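Side-chain contacts in designed CISK-PX domain (PDB 4OXW), which adopts the PX-domain fold as a computational design and probably recognises phosphoinositide head groups, as natural PX domains do: residues V41-R44 with Y45-Y49; Q57-P60 with E61-P64. All coordinates share one frame; numbering follows the deposited sequence.

Interactions 1 and 2 stand at the two ends of helix 45-58. Interaction 1 (41-44 with 45-49) is where strand 37-44 of the three-stranded antiparallel sheet turns into the helix. Interaction 2 (57-60 with 61-64) follows where the chain leaves it for the loop that precedes helix 78-96. Their centres are about 18 Å apart and they do not touch. Both are surface contacts, though Phe48 in interaction 1 is buried. Interaction 1 is rich in charge: it combines helix capping with arginine-bound sulfate. Interaction 2 has one carbonyl bonded by two backbone N-H groups and a few side-chain contacts without polar bonds.

Interaction 1 (V41-R44 with Y45-Y49). With SO4 (sulfate ion), chain B; SO4 (sulfate ion), chain C.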
ATOM      1  N   VAL A  41       6.911  -6.520   2.481  1.00 22.57           N
ATOM      2  CA  VAL A  41       5.672  -7.222   2.217  1.00 21.62           C
ATOM      3  C   VAL A  41       5.277  -6.761   0.827  1.00 19.57           C
ATOM      4  O   VAL A  41       5.667  -5.672   0.374  1.00 20.76           O
ATOM      5  CB  VAL A  41       4.534  -6.941   3.223  1.00 22.50           C
ATOM      6  CG1 VAL A  41       4.946  -7.491   4.611  1.00 23.08           C
ATOM      7  CG2 VAL A  41       4.196  -5.460   3.302  1.00 20.90           C
ATOM      8  N   TYR A  42       4.475  -7.580   0.176  1.00 21.17           N
ATOM      9  CA  TYR A  42       4.001  -7.229  -1.139  1.00 18.96           C
ATOM     10  C   TYR A  42       2.503  -7.100  -1.109  1.00 17.88           C
ATOM     11  O   TYR A  42       1.821  -8.021  -0.630  1.00 21.24           O
ATOM     12  CB  TYR A  42       4.404  -8.345  -2.128  1.00 20.40           C
ATOM     13  CG  TYR A  42       5.876  -8.438  -2.247  1.00 24.26           C
ATOM     14  CD1 TYR A  42       6.532  -7.778  -3.230  1.00 26.84           C
ATOM     15  CD2 TYR A  42       6.613  -9.132  -1.305  1.00 34.68           C
ATOM     16  CE1 TYR A  42       7.905  -7.839  -3.312  1.00 33.77           C
ATOM     17  CE2 TYR A  42       7.979  -9.189  -1.368  1.00 35.82           C
ATOM     18  CZ  TYR A  42       8.618  -8.541  -2.392  1.00 34.15           C
ATOM     19  OH  TYR A  42       9.993  -8.578  -2.485  1.00 48.96           O
ATOM     20  N   ARG A  43       1.960  -6.033  -1.688  1.00 17.70           N
ATOM     21  CA  ARG A  43       0.527  -5.763  -1.640  1.00 17.70           C
ATOM     22  C   ARG A  43       0.018  -5.206  -2.937  1.00 18.34           C
ATOM     23  O   ARG A  43       0.617  -4.318  -3.548  1.00 19.29           O
ATOM     24  CB  ARG A  43       0.181  -4.756  -0.512  1.00 18.26           C
ATOM     25  CG  ARG A  43       0.604  -5.266   0.856  1.00 18.70           C
ATOM     26  CD  ARG A  43      -0.353  -6.361   1.373  1.00 23.18           C
ATOM     27  NE  ARG A  43       0.068  -6.789   2.708  1.00 18.39           N
ATOM     28  CZ  ARG A  43       0.587  -7.950   3.017  1.00 22.74           C
ATOM     29  NH1 ARG A  43       0.777  -8.893   2.096  1.00 31.12           N
ATOM     30  NH2 ARG A  43       0.943  -8.202   4.275  1.00 25.98           N
ATOM     31  N   ARG A  44      -1.143  -5.669  -3.332  1.00 17.49           N
ATOM     32  CA  ARG A  44      -1.840  -5.123  -4.508  1.00 17.31           C
ATOM     33  C   ARG A  44      -2.637  -3.888  -4.163  1.00 19.10           C
ATOM     34  O   ARG A  44      -2.976  -3.665  -2.994  1.00 17.21           O
ATOM     35  CB  ARG A  44      -2.855  -6.200  -5.063  1.00 20.92           C
ATOM     36  CG  ARG A  44      -2.254  -7.498  -5.475  1.00 27.77           C
ATOM     37  CD  ARG A  44      -3.365  -8.539  -5.641  1.00 23.97           C
ATOM     38  NE  ARG A  44      -4.306  -8.098  -6.664  1.00 26.79           N
ATOM     39  CZ  ARG A  44      -5.570  -8.502  -6.735  1.00 31.50           C
ATOM     40  NH1 ARG A  44      -6.052  -9.374  -5.844  1.00 26.47           N
ATOM     41  NH2 ARG A  44      -6.354  -8.058  -7.710  1.00 30.81           N
ATOM     42  N   TYR A  45      -3.004  -3.097  -5.163  1.00 16.05           N
ATOM     43  CA  TYR A  45      -3.850  -1.937  -4.945  1.00 16.66           C
ATOM     44  C   TYR A  45      -5.123  -2.337  -4.210  1.00 19.17           C
ATOM     45  O   TYR A  45      -5.586  -1.637  -3.306  1.00 19.33           O
ATOM     46  CB  TYR A  45      -4.268  -1.236  -6.258  1.00 16.69           C
ATOM     47  CG  TYR A  45      -5.226  -0.099  -6.029  1.00 18.04           C
ATOM     48  CD1 TYR A  45      -4.779   1.163  -5.634  1.00 16.92           C
ATOM     49  CD2 TYR A  45      -6.610  -0.257  -6.213  1.00 17.84           C
ATOM     50  CE1 TYR A  45      -5.661   2.210  -5.416  1.00 15.62           C
ATOM     51  CE2 TYR A  45      -7.474   0.777  -5.979  1.00 17.98           C
ATOM     52  CZ  TYR A  45      -7.022   2.003  -5.564  1.00 18.28           C
ATOM     53  OH  TYR A  45      -7.889   3.048  -5.348  1.00 18.90           O
ATOM     54  N   SER A  46      -5.696  -3.476  -4.582  1.00 17.65           N
ATOM     55  CA  SER A  46      -6.957  -3.924  -3.942  1.00 21.47           C
ATOM     56  C   SER A  46      -6.757  -4.231  -2.474  1.00 19.75           C
ATOM     57  O   SER A  46      -7.704  -4.114  -1.694  1.00 21.18           O
ATOM     58  CB  SER A  46      -7.541  -5.135  -4.656  1.00 24.60           C
ATOM     59  OG  SER A  46      -6.649  -6.221  -4.689  1.00 26.94           O
ATOM     60  N   ASP A  47      -5.544  -4.643  -2.077  1.00 17.75           N
ATOM     61  CA  ASP A  47      -5.245  -4.800  -0.631  1.00 16.78           C
ATOM     62  C   ASP A  47      -5.287  -3.450   0.093  1.00 17.18           C
ATOM     63  O   ASP A  47      -5.871  -3.313   1.195  1.00 17.97           O
ATOM     64  CB  ASP A  47      -3.932  -5.470  -0.383  1.00 18.10           C
ATOM     65  CG  ASP A  47      -3.829  -6.858  -1.011  1.00 20.96           C
ATOM     66  OD1 ASP A  47      -4.815  -7.603  -0.932  1.00 18.74           O
ATOM     67  OD2 ASP A  47      -2.715  -7.196  -1.440  1.00 20.84           O
ATOM     68  N   PHE A  48      -4.646  -2.447  -0.476  1.00 16.29           N
ATOM     69  CA  PHE A  48      -4.701  -1.094   0.046  1.00 17.16           C
ATOM     70  C   PHE A  48      -6.122  -0.560   0.106  1.00 17.54           C
ATOM     71  O   PHE A  48      -6.503   0.095   1.063  1.00 19.30           O
ATOM     72  CB  PHE A  48      -3.924  -0.091  -0.786  1.00 16.54           C
ATOM     73  CG  PHE A  48      -2.430  -0.163  -0.665  1.00 16.51           C
ATOM     74  CD1 PHE A  48      -1.757   0.704   0.207  1.00 16.37           C
ATOM     75  CD2 PHE A  48      -1.675  -1.005  -1.458  1.00 17.07           C
ATOM     76  CE1 PHE A  48      -0.372   0.680   0.269  1.00 18.29           C
ATOM     77  CE2 PHE A  48      -0.279  -1.033  -1.391  1.00 19.12           C
ATOM     78  CZ  PHE A  48       0.371  -0.169  -0.525  1.00 19.04           C
ATOM     79  N   TYR A  49      -6.931  -0.868  -0.909  1.00 17.52           N
ATOM     80  CA  TYR A  49      -8.307  -0.387  -0.969  1.00 17.99           C
ATOM     81  C   TYR A  49      -9.166  -0.997   0.156  1.00 19.30           C
ATOM     82  O   TYR A  49      -9.917  -0.274   0.807  1.00 19.45           O
ATOM     83  CB  TYR A  49      -8.889  -0.741  -2.331  1.00 19.77           C
ATOM     84  CG  TYR A  49     -10.263  -0.162  -2.584  1.00 20.46           C
ATOM     85  CD1 TYR A  49     -10.416   1.089  -3.163  1.00 26.76           C
ATOM     86  CD2 TYR A  49     -11.380  -0.898  -2.279  1.00 29.06           C
ATOM     87  CE1 TYR A  49     -11.673   1.620  -3.381  1.00 33.83           C
ATOM     88  CE2 TYR A  49     -12.635  -0.392  -2.516  1.00 33.59           C
ATOM     89  CZ  TYR A  49     -12.772   0.857  -3.060  1.00 37.12           C
ATOM     90  OH  TYR A  49     -14.047   1.325  -3.292  1.00 42.60           O
TER
HETATM   91  S   SO4 B 201      -5.442  -4.791  -8.429  1.00 33.87           S
HETATM   92  O1  SO4 B 201      -4.476  -3.888  -9.148  1.00 33.25           O
HETATM   93  O2  SO4 B 201      -5.282  -6.081  -9.171  1.00 56.10           O
HETATM   94  O3  SO4 B 201      -5.338  -4.906  -6.957  1.00 28.92           O
HETATM   95  O4  SO4 B 201      -6.765  -4.179  -8.619  1.00 48.30           O
HETATM   96  S   SO4 C 202      -9.921  -9.753  -6.831  1.00 37.40           S
HETATM   97  O1  SO4 C 202      -9.275  -9.050  -7.966  1.00 36.84           O
HETATM   98  O2  SO4 C 202     -10.408 -11.091  -7.265  1.00 38.24           O
HETATM   99  O3  SO4 C 202      -8.952  -9.965  -5.714  1.00 30.98           O
HETATM  100  O4  SO4 C 202     -11.062  -8.947  -6.332  1.00 40.88           O
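Arg44 O takes Phe48 N at 3.3 Å, lying in the carbonyl plane with a C=O...N angle of 160°. Asp47 N adds a weak bond to the same Arg44 O at 2.9 Å. Arg44 is thus the N-cap of helix 45-58, in the Arg-Arg-Tyr sequence of the PX fold. Asp47 returns the grip: its OD2 accepts Arg44 N at 2.9 Å, from above the carboxylate plane. This is one half of a capping box. The Arg44 chain bends at CD (chi3 60°), which lays its guanidinium face on Ser46 OG, 3.2 Å from Arg44 CZ and over the group's centre. Sulfate meets the guanidinium at its edge. Arg44 NH2 bonds O2 of the chain B sulfate at 2.7 Å, while NH1 and NH2 bond O3 and O1 of the chain C sulfate. Ser46 N holds O3 of the chain B sulfate at 2.8 Å. These ions probably come from the crystallisation liquor, yet the chain B site is consistent with the phosphate pocket of PX domains. A leucine in place of Arg44 would probably leave both sulfates without their guanidinium partner and Ser46 OG without its flat neighbour. Arg43 reaches away to Phe110 O, and its CB lies 3.9 Å from Phe48 CE2. The edge of the Phe48 ring meets the capping carbonyl, CD2 lying 3.3 Å from Arg44 O.

Interaction 2 (Q57-P60 with E61-P64); sequences QRYP and ELVP
Tyr59 and Leu62 take the same first torsion (chi1 -64° and -57°), each CG anti to its own carbonyl carbon, and their side chains approach at a slant. The contact is loose: Tyr59 CD1 lies 4.1 Å from Leu62 CD1. Both side chains also reach Leu101 of helix 99-102, which makes this a small apolar patch at the surface. The backbone does most of the holding. Tyr59 is the first residue to leave the helical path, and its carbonyl takes two donors. Leu62 N bonds Tyr59 O at 2.9 Å, from well above the carbonyl plane. Val63 N bonds Tyr59 O at 3.3 Å, almost in line with the carbonyl. The two donors therefore use different approaches to one oxygen. Val63 adds its CG2 methyl, 3.4 Å from Tyr59 O. The same Val63 side chain touches His52 and Leu55 of helix 45-58 and Tyr91 of helix 78-96. At the outer side of the bend, the Glu61 chain folds back at CG (chi2 80°). Its carboxylate then runs alongside the Pro60 ring, with Glu61 OE1 3.4 Å from Pro60 CD. Pro60 N is as near to Glu61 OE1, but it has no hydrogen to give, and the carboxylate only packs against the ring. Pro60 and Glu61 are the two middle residues of a type I beta turn, which the Val63 bond extends into an alpha-turn as helix 45-58 gives way to the proline-rich loop of the PX fold.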
ATOM      1  N   GLN A  57     -13.738   3.207   8.352  1.00 37.00           N
ATOM      2  CA  GLN A  57     -14.881   2.936   9.228  1.00 36.75           C
ATOM      3  C   GLN A  57     -14.522   3.182  10.696  1.00 39.90           C
ATOM      4  O   GLN A  57     -15.347   3.682  11.450  1.00 42.25           O
ATOM      5  CB  GLN A  57     -15.418   1.526   9.020  1.00 39.85           C
ATOM      6  CG  GLN A  57     -16.166   1.374   7.701  1.00 51.29           C
ATOM      7  CD  GLN A  57     -16.183  -0.050   7.137  1.00 66.44           C
ATOM      8  OE1 GLN A  57     -15.928  -1.035   7.844  1.00 64.52           O
ATOM      9  NE2 GLN A  57     -16.494  -0.159   5.844  1.00 68.54           N
ATOM     10  N   ARG A  58     -13.287   2.881  11.084  1.00 34.53           N
ATOM     11  CA  ARG A  58     -12.862   2.981  12.466  1.00 32.59           C
ATOM     12  C   ARG A  58     -12.412   4.395  12.822  1.00 33.20           C
ATOM     13  O   ARG A  58     -12.724   4.913  13.910  1.00 29.75           O
ATOM     14  CB  ARG A  58     -11.709   2.008  12.717  1.00 32.90           C
ATOM     15  CG  ARG A  58     -12.066   0.530  12.667  1.00 47.38           C
ATOM     16  CD  ARG A  58     -10.849  -0.306  13.061  1.00 57.24           C
ATOM     17  NE  ARG A  58     -11.065  -1.748  12.972  1.00 67.53           N
ATOM     18  CZ  ARG A  58     -10.253  -2.662  13.504  1.00 71.31           C
ATOM     19  NH1 ARG A  58      -9.166  -2.292  14.173  1.00 71.72           N
ATOM     20  NH2 ARG A  58     -10.527  -3.957  13.373  1.00 74.76           N
ATOM     21  N   TYR A  59     -11.697   5.037  11.899  1.00 27.30           N
ATOM     22  CA  TYR A  59     -11.015   6.291  12.156  1.00 26.66           C
ATOM     23  C   TYR A  59     -11.150   7.245  10.985  1.00 26.51           C
ATOM     24  O   TYR A  59     -10.144   7.680  10.433  1.00 27.41           O
ATOM     25  CB  TYR A  59      -9.535   6.031  12.396  1.00 30.58           C
ATOM     26  CG  TYR A  59      -9.210   5.210  13.622  1.00 36.30           C
ATOM     27  CD1 TYR A  59      -9.236   5.800  14.881  1.00 43.90           C
ATOM     28  CD2 TYR A  59      -8.853   3.850  13.534  1.00 40.94           C
ATOM     29  CE1 TYR A  59      -8.929   5.083  16.020  1.00 44.44           C
ATOM     30  CE2 TYR A  59      -8.564   3.116  14.685  1.00 36.90           C
ATOM     31  CZ  TYR A  59      -8.597   3.751  15.920  1.00 47.92           C
ATOM     32  OH  TYR A  59      -8.306   3.077  17.086  1.00 44.35           O
ATOM     33  N   PRO A  60     -12.380   7.616  10.622  1.00 28.11           N
ATOM     34  CA  PRO A  60     -12.632   8.491   9.470  1.00 29.98           C
ATOM     35  C   PRO A  60     -11.925   9.839   9.543  1.00 34.21           C
ATOM     36  O   PRO A  60     -11.564  10.416   8.509  1.00 34.13           O
ATOM     37  CB  PRO A  60     -14.152   8.647   9.449  1.00 31.44           C
ATOM     38  CG  PRO A  60     -14.594   8.262  10.848  1.00 30.89           C
ATOM     39  CD  PRO A  60     -13.630   7.223  11.301  1.00 28.90           C
ATOM     40  N   GLU A  61     -11.662  10.327  10.747  1.00 29.04           N
ATOM     41  CA  GLU A  61     -10.930  11.586  10.916  1.00 26.20           C
ATOM     42  C   GLU A  61      -9.464  11.517  10.568  1.00 29.27           C
ATOM     43  O   GLU A  61      -8.852  12.554  10.338  1.00 29.08           O
ATOM     44  CB  GLU A  61     -10.987  12.032  12.390  1.00 30.84           C
ATOM     45  CG  GLU A  61     -12.400  12.237  12.911  1.00 24.98           C
ATOM     46  CD  GLU A  61     -13.121  10.967  13.306  1.00 26.92           C
ATOM     47  OE1 GLU A  61     -12.601   9.836  13.200  1.00 22.73           O
ATOM     48  OE2 GLU A  61     -14.270  11.111  13.762  1.00 24.37           O
ATOM     49  N   LEU A  62      -8.866  10.330  10.645  1.00 27.21           N
ATOM     50  CA  LEU A  62      -7.430  10.232  10.530  1.00 27.85           C
ATOM     51  C   LEU A  62      -6.927   9.649   9.222  1.00 23.80           C
ATOM     52  O   LEU A  62      -5.756   9.811   8.887  1.00 28.97           O
ATOM     53  CB  LEU A  62      -6.877   9.343  11.630  1.00 29.77           C
ATOM     54  CG  LEU A  62      -7.234   9.794  13.037  1.00 39.14           C
ATOM     55  CD1 LEU A  62      -6.556   8.803  13.984  1.00 38.20           C
ATOM     56  CD2 LEU A  62      -6.750  11.234  13.215  1.00 37.31           C
ATOM     57  N   VAL A  63      -7.780   8.927   8.534  1.00 22.21           N
ATOM     58  CA  VAL A  63      -7.322   8.222   7.320  1.00 21.30           C
ATOM     59  C   VAL A  63      -7.136   9.233   6.197  1.00 26.34           C
ATOM     60  O   VAL A  63      -8.048  10.022   5.895  1.00 25.43           O
ATOM     61  CB  VAL A  63      -8.288   7.103   6.908  1.00 25.95           C
ATOM     62  CG1 VAL A  63      -7.797   6.400   5.646  1.00 29.86           C
ATOM     63  CG2 VAL A  63      -8.429   6.052   7.999  1.00 28.28           C
ATOM     64  N   PRO A  64      -5.958   9.222   5.563  1.00 23.62           N
ATOM     65  CA  PRO A  64      -5.692  10.083   4.425  1.00 24.98           C
ATOM     66  C   PRO A  64      -6.437   9.635   3.160  1.00 26.18           C
ATOM     67  O   PRO A  64      -7.009   8.549   3.111  1.00 22.53           O
ATOM     68  CB  PRO A  64      -4.186   9.939   4.215  1.00 26.11           C
ATOM     69  CG  PRO A  64      -3.807   8.670   4.831  1.00 28.10           C
ATOM     70  CD  PRO A  64      -4.796   8.392   5.921  1.00 26.80           C
TER